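Local coordinates for protein glutathione S-transferase (Pseudomonas protegens, PDB 4IKH) that binds two molecules of glutathione and probably acts as a glutathione transferase, joining the thiol of glutathione to other compounds, at residues A[30-35]-A[90-95]; A[39-44]-A[226-231]; A[122-127]-A[185-190]. All coordinates share one frame; numbering follows the deposited sequence.

Contact 1. Residues A[30-35]-A[90-95]; sequences TPNGVK and FESGAI. With GSH (glutathione), chain B; GSH (glutathione), chain D.
Lys-35 and Ser-92 meet at the floor of the glutathione site in the thioredoxin-like N-terminal domain, where the start of helix 31-43 faces the start of helix 92-103. Glu-91 is the N-cap of the second helix, and Ser-92 and Gly-93 open its first turn; this acidic residue and serine are the pair by which the glutathione transferase family commonly recognises the gamma-glutamyl end. The NZ of Lys-35 donates to the OG of Ser-92 at 3.0 Å, arriving at the end of an extended chain whose CD lies against the serine CB. The same NZ gives a 2.8 Å bond to the OD1 of Asn-32, tilted 17° from that carbonyl plane, and has a further acceptor in Gln-124.

Ser-92 has its OG between its own backbone N and carbonyl carbon (chi1 56°), which keeps hydroxyl and amide close enough to grip one carboxylate. OG donates to O11 of the chain B glutathione at a very short 2.5 Å, while the Ser-92 N bonds to O12 at 2.8 Å and reaches O11 weakly. A serine suits this place, being small and able to accept from lysine while donating to the ligand. Glu-91 takes the ligand's other charge, its OE1 accepting from the amino N1 at 2.7 Å. On the other helix the Asn-32 amide is held at both ends: OD1 also accepts from Trp-191, and ND2 donates to O31 of the second glutathione, chain D, at 2.6 Å.

The carboxylate thus sits at the amino end of helix 92-103, whose dipole, with the nearby ammonium of Lys-35, would probably stabilise its negative charge, and Glu-91 complements the amino group; Lys-35, which bonds both Ser-92 OG and Asn-32 OD1, probably helps to fix their orientation.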
# COMPACT_ATOMS: atom_id res chain seq x y z
N THR A 30 16.12 -6.94 -2.86
CA THR A 30 14.82 -7.60 -2.89
C THR A 30 13.89 -6.77 -3.78
O THR A 30 14.25 -5.65 -4.15
CB THR A 30 14.25 -7.68 -1.48
OG1 THR A 30 13.75 -6.40 -1.09
CG2 THR A 30 15.33 -8.13 -0.52
N PRO A 31 12.70 -7.31 -4.13
CA PRO A 31 11.81 -6.50 -4.97
C PRO A 31 11.48 -5.14 -4.34
O PRO A 31 11.48 -4.13 -5.04
CB PRO A 31 10.52 -7.33 -5.04
CG PRO A 31 10.92 -8.71 -4.71
CD PRO A 31 12.14 -8.64 -3.84
N ASN A 32 11.21 -5.11 -3.04
CA ASN A 32 10.91 -3.83 -2.38
C ASN A 32 12.13 -2.93 -2.25
O ASN A 32 12.02 -1.70 -2.35
CB ASN A 32 10.25 -4.05 -1.02
CG ASN A 32 8.87 -4.66 -1.14
OD1 ASN A 32 8.04 -4.22 -1.95
ND2 ASN A 32 8.61 -5.70 -0.35
N GLY A 33 13.31 -3.53 -2.05
CA GLY A 33 14.53 -2.75 -1.95
C GLY A 33 14.96 -2.13 -3.27
O GLY A 33 15.29 -0.94 -3.33
N VAL A 34 14.96 -2.92 -4.33
CA VAL A 34 15.39 -2.40 -5.62
C VAL A 34 14.47 -1.28 -6.13
O VAL A 34 14.87 -0.51 -7.00
CB VAL A 34 15.57 -3.50 -6.69
CG1 VAL A 34 16.52 -4.58 -6.20
CG2 VAL A 34 14.23 -4.11 -7.07
N LYS A 35 13.25 -1.19 -5.59
CA LYS A 35 12.36 -0.09 -5.95
C LYS A 35 13.07 1.24 -5.71
O LYS A 35 13.04 2.14 -6.56
CB LYS A 35 11.08 -0.11 -5.12
CG LYS A 35 10.06 -1.23 -5.40
CD LYS A 35 8.85 -1.02 -4.44
CE LYS A 35 7.84 -2.16 -4.49
NZ LYS A 35 6.86 -2.05 -3.35
N PHE A 90 10.57 4.68 6.27
CA PHE A 90 10.46 3.31 5.80
C PHE A 90 9.23 3.22 4.89
O PHE A 90 8.54 4.22 4.70
CB PHE A 90 10.46 2.27 6.95
CG PHE A 90 9.21 2.26 7.80
CD1 PHE A 90 9.04 3.20 8.81
CD2 PHE A 90 8.25 1.27 7.65
CE1 PHE A 90 7.90 3.17 9.63
CE2 PHE A 90 7.12 1.23 8.45
CZ PHE A 90 6.94 2.19 9.44
N GLU A 91 8.99 2.03 4.34
CA GLU A 91 7.97 1.79 3.31
C GLU A 91 8.43 2.29 1.93
O GLU A 91 8.66 3.49 1.71
CB GLU A 91 6.58 2.34 3.70
CG GLU A 91 5.95 1.63 4.91
CD GLU A 91 5.53 0.20 4.60
OE1 GLU A 91 5.19 -0.10 3.41
OE2 GLU A 91 5.53 -0.62 5.53
N SER A 92 8.58 1.35 1.01
CA SER A 92 9.10 1.66 -0.30
C SER A 92 8.24 2.72 -1.00
O SER A 92 8.77 3.70 -1.55
CB SER A 92 9.20 0.39 -1.14
OG SER A 92 7.95 -0.30 -1.24
N GLY A 93 6.92 2.54 -0.95
CA GLY A 93 6.00 3.45 -1.63
C GLY A 93 6.09 4.87 -1.12
O GLY A 93 5.99 5.82 -1.91
N ALA A 94 6.26 5.03 0.19
CA ALA A 94 6.40 6.35 0.78
C ALA A 94 7.72 6.99 0.33
O ALA A 94 7.76 8.17 0.00
CB ALA A 94 6.32 6.27 2.32
N ILE A 95 8.79 6.20 0.34
CA ILE A 95 10.10 6.68 -0.11
C ILE A 95 10.06 7.10 -1.59
O ILE A 95 10.64 8.11 -1.97
CB ILE A 95 11.20 5.61 0.12
CG1 ILE A 95 11.39 5.39 1.63
CG2 ILE A 95 12.52 6.02 -0.53
CD1 ILE A 95 12.19 4.15 1.98
N1 GSH B . 5.40 -2.63 2.58
CA1 GSH B . 6.81 -2.71 2.77
C1 GSH B . 7.53 -1.85 1.77
O11 GSH B . 7.03 -1.68 0.62
O12 GSH B . 8.63 -1.29 2.05
CB1 GSH B . 7.25 -4.12 2.59
CG1 GSH B . 8.76 -4.18 2.88
CD1 GSH B . 9.23 -5.62 2.93
OE1 GSH B . 8.44 -6.53 2.85
N2 GSH B . 10.66 -5.90 3.08
CA2 GSH B . 11.11 -7.25 3.13
C2 GSH B . 11.84 -7.38 4.46
O2 GSH B . 12.51 -6.43 4.87
CB2 GSH B . 12.07 -7.53 2.02
SG2 GSH B . 11.34 -7.28 0.41
N3 GSH B . 11.76 -8.59 5.26
CA3 GSH B . 12.48 -8.66 6.51
C3 GSH B . 11.63 -9.32 7.55
O31 GSH B . 10.38 -9.37 7.40
O32 GSH B . 12.18 -9.82 8.56
N1 GSH D . 9.74 -13.76 6.69
CA1 GSH D . 8.58 -12.98 6.49
C1 GSH D . 7.50 -13.78 5.83
O11 GSH D . 7.54 -15.05 5.87
O12 GSH D . 6.55 -13.20 5.24
CB1 GSH D . 8.93 -11.82 5.63
CG1 GSH D . 9.49 -12.28 4.28
CD1 GSH D . 9.36 -11.07 3.37
OE1 GSH D . 9.51 -9.97 3.85
N2 GSH D . 9.02 -11.22 1.94
CA2 GSH D . 8.89 -10.04 1.13
C2 GSH D . 7.41 -9.71 0.96
O2 GSH D . 6.58 -10.63 0.84
CB2 GSH D . 9.50 -10.27 -0.22
SG2 GSH D . 11.25 -10.52 -0.08
N3 GSH D . 6.92 -8.33 0.92
CA3 GSH D . 5.49 -8.10 0.75
C3 GSH D . 5.18 -6.73 0.22
O31 GSH D . 6.04 -6.06 -0.40
O32 GSH D . 4.05 -6.22 0.40

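Contact 2. Residues A[39-44]-A[226-231]; sequences MLEEIG and VIRGLE
The OE1 of Glu-41 is gripped by two groups of Arg-228, NE at a short 2.5 Å and NH2 in a weak bond at 3.0 Å, and together they form a salt bridge. The oxygen lies near the guanidinium plane, at its edge, but is itself met from above the carboxylate plane, 44° out of it; the two flat groups are turned 69° apart. The arginine chain bends at chi3 (-67°), which carries NE back toward the glutamate. The other oxygen, OE2, is held by the hydroxyl of Tyr-47.

Beside the bridge the helices come close, with 6.5 Å between the CA atoms of Glu-41 and Gly-229. Glycine suits this place because a side chain would point toward Glu-41, whose CG already lies 4.2 Å from the Gly-229 N. One turn earlier in helix 224-229, CG2 of Val-226 touches the Glu-42 OE2 at 3.5 Å, an oxygen whose main partner is Arg-223, in a salt bridge. A leucine in place of Glu-41 would probably leave Arg-228 without its charged mate, free to turn, and the Tyr-47 hydroxyl without this acceptor.

Charge pairing therefore probably helps to join helix 224-229 to helix 31-43 of the thioredoxin-like domain, at a partly exposed border where solvent probably weakens it.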
# COMPACT_ATOMS: atom_id res chain seq x y z
N MSE A 39 15.02 3.86 -8.13
CA MSE A 39 14.53 5.24 -8.09
C MSE A 39 15.68 6.24 -8.02
O MSE A 39 15.72 7.22 -8.78
CB MSE A 39 13.62 5.43 -6.88
CG MSE A 39 13.05 6.83 -6.77
SE MSE A 39 12.06 7.32 -8.37
CE MSE A 39 11.43 9.08 -7.83
N LEU A 40 16.62 6.00 -7.11
CA LEU A 40 17.73 6.91 -6.88
C LEU A 40 18.63 6.98 -8.12
O LEU A 40 19.10 8.05 -8.50
CB LEU A 40 18.51 6.49 -5.63
CG LEU A 40 17.79 6.70 -4.29
CD1 LEU A 40 18.41 5.87 -3.16
CD2 LEU A 40 17.78 8.17 -3.93
N GLU A 41 18.84 5.83 -8.77
CA GLU A 41 19.62 5.77 -10.00
C GLU A 41 18.93 6.53 -11.14
O GLU A 41 19.59 7.17 -11.96
CB GLU A 41 19.85 4.32 -10.43
CG GLU A 41 20.79 3.51 -9.53
CD GLU A 41 22.23 3.96 -9.62
OE1 GLU A 41 22.66 4.39 -10.71
OE2 GLU A 41 22.94 3.88 -8.59
N GLU A 42 17.60 6.45 -11.18
CA GLU A 42 16.82 7.09 -12.25
C GLU A 42 16.82 8.61 -12.14
O GLU A 42 16.76 9.30 -13.14
CB GLU A 42 15.37 6.58 -12.26
CG GLU A 42 15.17 5.15 -12.76
CD GLU A 42 15.25 5.02 -14.27
OE1 GLU A 42 15.47 6.05 -14.95
OE2 GLU A 42 15.09 3.89 -14.78
N ILE A 43 16.85 9.13 -10.92
CA ILE A 43 16.71 10.58 -10.72
C ILE A 43 18.05 11.27 -10.48
O ILE A 43 18.11 12.50 -10.36
CB ILE A 43 15.73 10.90 -9.57
CG1 ILE A 43 16.27 10.37 -8.24
CG2 ILE A 43 14.35 10.33 -9.88
CD1 ILE A 43 15.24 10.41 -7.11
N GLY A 44 19.10 10.47 -10.41
CA GLY A 44 20.46 10.98 -10.32
C GLY A 44 20.78 11.69 -9.02
O GLY A 44 21.65 12.56 -8.99
N VAL A 226 17.92 0.97 -14.11
CA VAL A 226 17.30 -0.24 -13.58
C VAL A 226 18.33 -1.37 -13.42
O VAL A 226 18.39 -2.03 -12.38
CB VAL A 226 16.15 -0.70 -14.49
CG1 VAL A 226 15.56 -2.01 -13.98
CG2 VAL A 226 15.07 0.38 -14.55
N ILE A 227 19.14 -1.58 -14.45
CA ILE A 227 20.16 -2.62 -14.41
C ILE A 227 21.12 -2.46 -13.23
O ILE A 227 21.44 -3.44 -12.54
CB ILE A 227 20.94 -2.70 -15.75
CG1 ILE A 227 20.07 -3.41 -16.80
CG2 ILE A 227 22.26 -3.43 -15.57
CD1 ILE A 227 20.62 -3.35 -18.20
N ARG A 228 21.55 -1.23 -12.98
CA ARG A 228 22.39 -0.93 -11.81
C ARG A 228 21.63 -1.19 -10.51
O ARG A 228 22.11 -1.91 -9.63
CB ARG A 228 22.86 0.52 -11.86
CG ARG A 228 23.55 0.90 -13.18
CD ARG A 228 24.33 2.20 -13.06
NE ARG A 228 23.46 3.35 -12.85
CZ ARG A 228 23.08 4.18 -13.81
NH1 ARG A 228 23.49 3.98 -15.06
NH2 ARG A 228 22.29 5.21 -13.53
N GLY A 229 20.44 -0.60 -10.40
CA GLY A 229 19.65 -0.66 -9.17
C GLY A 229 19.28 -2.07 -8.72
O GLY A 229 19.09 -2.31 -7.52
N LEU A 230 19.16 -2.99 -9.67
CA LEU A 230 18.74 -4.36 -9.36
C LEU A 230 19.78 -5.11 -8.51
O LEU A 230 19.43 -6.04 -7.78
CB LEU A 230 18.44 -5.13 -10.64
CG LEU A 230 17.13 -4.80 -11.36
CD1 LEU A 230 17.13 -5.33 -12.77
CD2 LEU A 230 15.96 -5.37 -10.58
N GLU A 231 21.04 -4.68 -8.61
CA GLU A 231 22.13 -5.34 -7.88
C GLU A 231 22.51 -4.63 -6.58
O GLU A 231 23.43 -5.05 -5.88
CB GLU A 231 23.37 -5.44 -8.77
CG GLU A 231 23.08 -5.78 -10.22
CD GLU A 231 22.48 -7.17 -10.39
OE1 GLU A 231 22.60 -8.00 -9.45
OE2 GLU A 231 21.89 -7.44 -11.46

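Contact 3. Residues A[122-127]-A[185-190]; sequences MFQMGG and DIATFP. With GSH (glutathione), chain B.
Van der Waals packing carries the meeting of Gln-124 with Ala-187 and Thr-188. The glutamine CG stands anti to its own amide nitrogen (chi1 -174°), pointing across to the other helix, where it lies 3.3 Å from the Ala-187 O. The chain then bends at chi2, bringing OE1 to 3.7 Å from the methyl CB of Ala-187. Closer to the backbone, the Gln-124 CB rests 3.8 Å from the Thr-188 OG1. Alanine fits because its short side chain lets the backbones approach, with 5.8 Å between the CA atoms of Gln-124 and Thr-188.

Polar bonds are absent between the two segments. Two polar atoms find partners outside them: Gln-124 OE1 accepts from Lys-35, and Thr-188 OG1 bonds to Ala-184 O, within its own helix.

Ligand contact comes from Met-125 (selenomethionine in this crystal), whose bent chain sets CE at 3.6 Å from O11 of the chain B glutathione. The long, nonpolar methionine chain suits the wall there, and it also touches Glu-91.

Helix 111-140, with a wider pi-type turn at 124-127, and helix 183-196, kinked at Pro-190, belong to the all-helical C-terminal domain of glutathione transferases; its bundle packs beside the thioredoxin-like domain and completes the ligand pocket.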
# COMPACT_ATOMS: atom_id res chain seq x y z
N MSE A 122 -0.58 2.43 -5.29
CA MSE A 122 -1.32 1.75 -4.21
C MSE A 122 -1.74 0.34 -4.63
O MSE A 122 -1.68 -0.58 -3.83
CB MSE A 122 -2.55 2.56 -3.81
CG MSE A 122 -2.22 3.86 -3.16
SE MSE A 122 -1.17 3.57 -1.53
CE MSE A 122 -1.23 5.43 -0.97
N PHE A 123 -2.15 0.19 -5.88
CA PHE A 123 -2.44 -1.13 -6.45
C PHE A 123 -1.27 -2.09 -6.25
O PHE A 123 -1.48 -3.26 -5.93
CB PHE A 123 -2.78 -0.98 -7.94
CG PHE A 123 -2.92 -2.29 -8.68
CD1 PHE A 123 -4.10 -3.03 -8.60
CD2 PHE A 123 -1.90 -2.75 -9.50
CE1 PHE A 123 -4.24 -4.22 -9.31
CE2 PHE A 123 -2.03 -3.95 -10.21
CZ PHE A 123 -3.20 -4.69 -10.10
N GLN A 124 -0.05 -1.60 -6.45
CA GLN A 124 1.13 -2.42 -6.21
C GLN A 124 1.34 -2.65 -4.70
O GLN A 124 1.56 -3.78 -4.26
CB GLN A 124 2.36 -1.71 -6.78
CG GLN A 124 3.64 -2.55 -6.73
CD GLN A 124 4.29 -2.59 -5.34
OE1 GLN A 124 4.49 -1.55 -4.71
NE2 GLN A 124 4.61 -3.79 -4.88
N MSE A 125 1.31 -1.57 -3.93
CA MSE A 125 1.55 -1.63 -2.48
C MSE A 125 0.61 -2.58 -1.74
O MSE A 125 1.05 -3.31 -0.85
CB MSE A 125 1.46 -0.23 -1.87
CG MSE A 125 2.67 0.66 -2.24
SE MSE A 125 4.35 -0.12 -1.56
CE MSE A 125 3.95 0.10 0.41
N GLY A 126 -0.67 -2.54 -2.09
CA GLY A 126 -1.67 -3.33 -1.37
C GLY A 126 -2.06 -4.61 -2.06
O GLY A 126 -2.79 -5.42 -1.50
N GLY A 127 -1.59 -4.82 -3.28
CA GLY A 127 -2.02 -5.99 -4.02
C GLY A 127 -0.86 -6.81 -4.53
O GLY A 127 -0.63 -7.92 -4.05
N ASP A 185 5.75 2.34 -12.39
CA ASP A 185 6.51 1.28 -13.05
C ASP A 185 7.62 0.79 -12.15
O ASP A 185 7.85 -0.41 -12.02
CB ASP A 185 7.08 1.79 -14.38
CG ASP A 185 6.01 2.36 -15.27
OD1 ASP A 185 5.17 1.56 -15.74
OD2 ASP A 185 5.98 3.59 -15.45
N ILE A 186 8.30 1.74 -11.51
CA ILE A 186 9.43 1.43 -10.64
C ILE A 186 9.00 0.56 -9.45
O ILE A 186 9.75 -0.29 -8.99
CB ILE A 186 10.09 2.73 -10.15
CG1 ILE A 186 10.67 3.49 -11.34
CG2 ILE A 186 11.17 2.45 -9.11
CD1 ILE A 186 11.35 4.79 -10.97
N ALA A 187 7.77 0.76 -8.98
CA ALA A 187 7.24 -0.04 -7.88
C ALA A 187 6.74 -1.42 -8.33
O ALA A 187 6.83 -2.41 -7.59
CB ALA A 187 6.12 0.71 -7.17
N THR A 188 6.23 -1.49 -9.55
CA THR A 188 5.54 -2.70 -10.01
C THR A 188 6.47 -3.75 -10.61
O THR A 188 6.44 -4.91 -10.20
CB THR A 188 4.39 -2.34 -10.98
OG1 THR A 188 3.50 -1.41 -10.34
CG2 THR A 188 3.61 -3.58 -11.39
N PHE A 189 7.28 -3.38 -11.59
CA PHE A 189 8.07 -4.38 -12.32
C PHE A 189 9.17 -5.17 -11.57
O PHE A 189 9.44 -6.31 -11.92
CB PHE A 189 8.51 -3.83 -13.69
CG PHE A 189 7.34 -3.49 -14.56
CD1 PHE A 189 6.66 -4.50 -15.22
CD2 PHE A 189 6.86 -2.19 -14.64
CE1 PHE A 189 5.54 -4.22 -15.97
CE2 PHE A 189 5.75 -1.91 -15.38
CZ PHE A 189 5.09 -2.92 -16.05
N PRO A 190 9.79 -4.59 -10.52
CA PRO A 190 10.71 -5.43 -9.75
C PRO A 190 10.01 -6.63 -9.12
O PRO A 190 10.65 -7.67 -8.92
CB PRO A 190 11.18 -4.49 -8.64
CG PRO A 190 11.13 -3.15 -9.26
CD PRO A 190 9.88 -3.17 -10.10
N1 GSH B . 5.40 -2.63 2.58
CA1 GSH B . 6.81 -2.71 2.77
C1 GSH B . 7.53 -1.85 1.77
O11 GSH B . 7.03 -1.68 0.62
O12 GSH B . 8.63 -1.29 2.05
CB1 GSH B . 7.25 -4.12 2.59
CG1 GSH B . 8.76 -4.18 2.88
CD1 GSH B . 9.23 -5.62 2.93
OE1 GSH B . 8.44 -6.53 2.85
N2 GSH B . 10.66 -5.90 3.08
CA2 GSH B . 11.11 -7.25 3.13
C2 GSH B . 11.84 -7.38 4.46
O2 GSH B . 12.51 -6.43 4.87
CB2 GSH B . 12.07 -7.53 2.02
SG2 GSH B . 11.34 -7.28 0.41
N3 GSH B . 11.76 -8.59 5.26
CA3 GSH B . 12.48 -8.66 6.51
C3 GSH B . 11.63 -9.32 7.55
O31 GSH B . 10.38 -9.37 7.40
O32 GSH B . 12.18 -9.82 8.56

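In the fold
Helix 31-43 runs through contacts 1 and 2, whose centres lie 12 Å apart; Val-34 CG1 reaches Leu-230 O at 3.6 Å. Contact 3, about 10 Å from contact 1 between centres, is tied to it through Lys-35 and Gln-124, whose NZ and OE1 are 2.8 Å apart, so the lysine links the two domains. Contacts 1 and 3 both touch the chain B glutathione and the second subunit. Contact 2, about 16 Å from contact 3 between centres, uses the later part of the same helix, and its Gly-229 is about 12 Å from the side chain of Thr-30 in the site; Met-39 SE packs 3.7 Å from Ile-186 CD1, joining contacts 2 and 3.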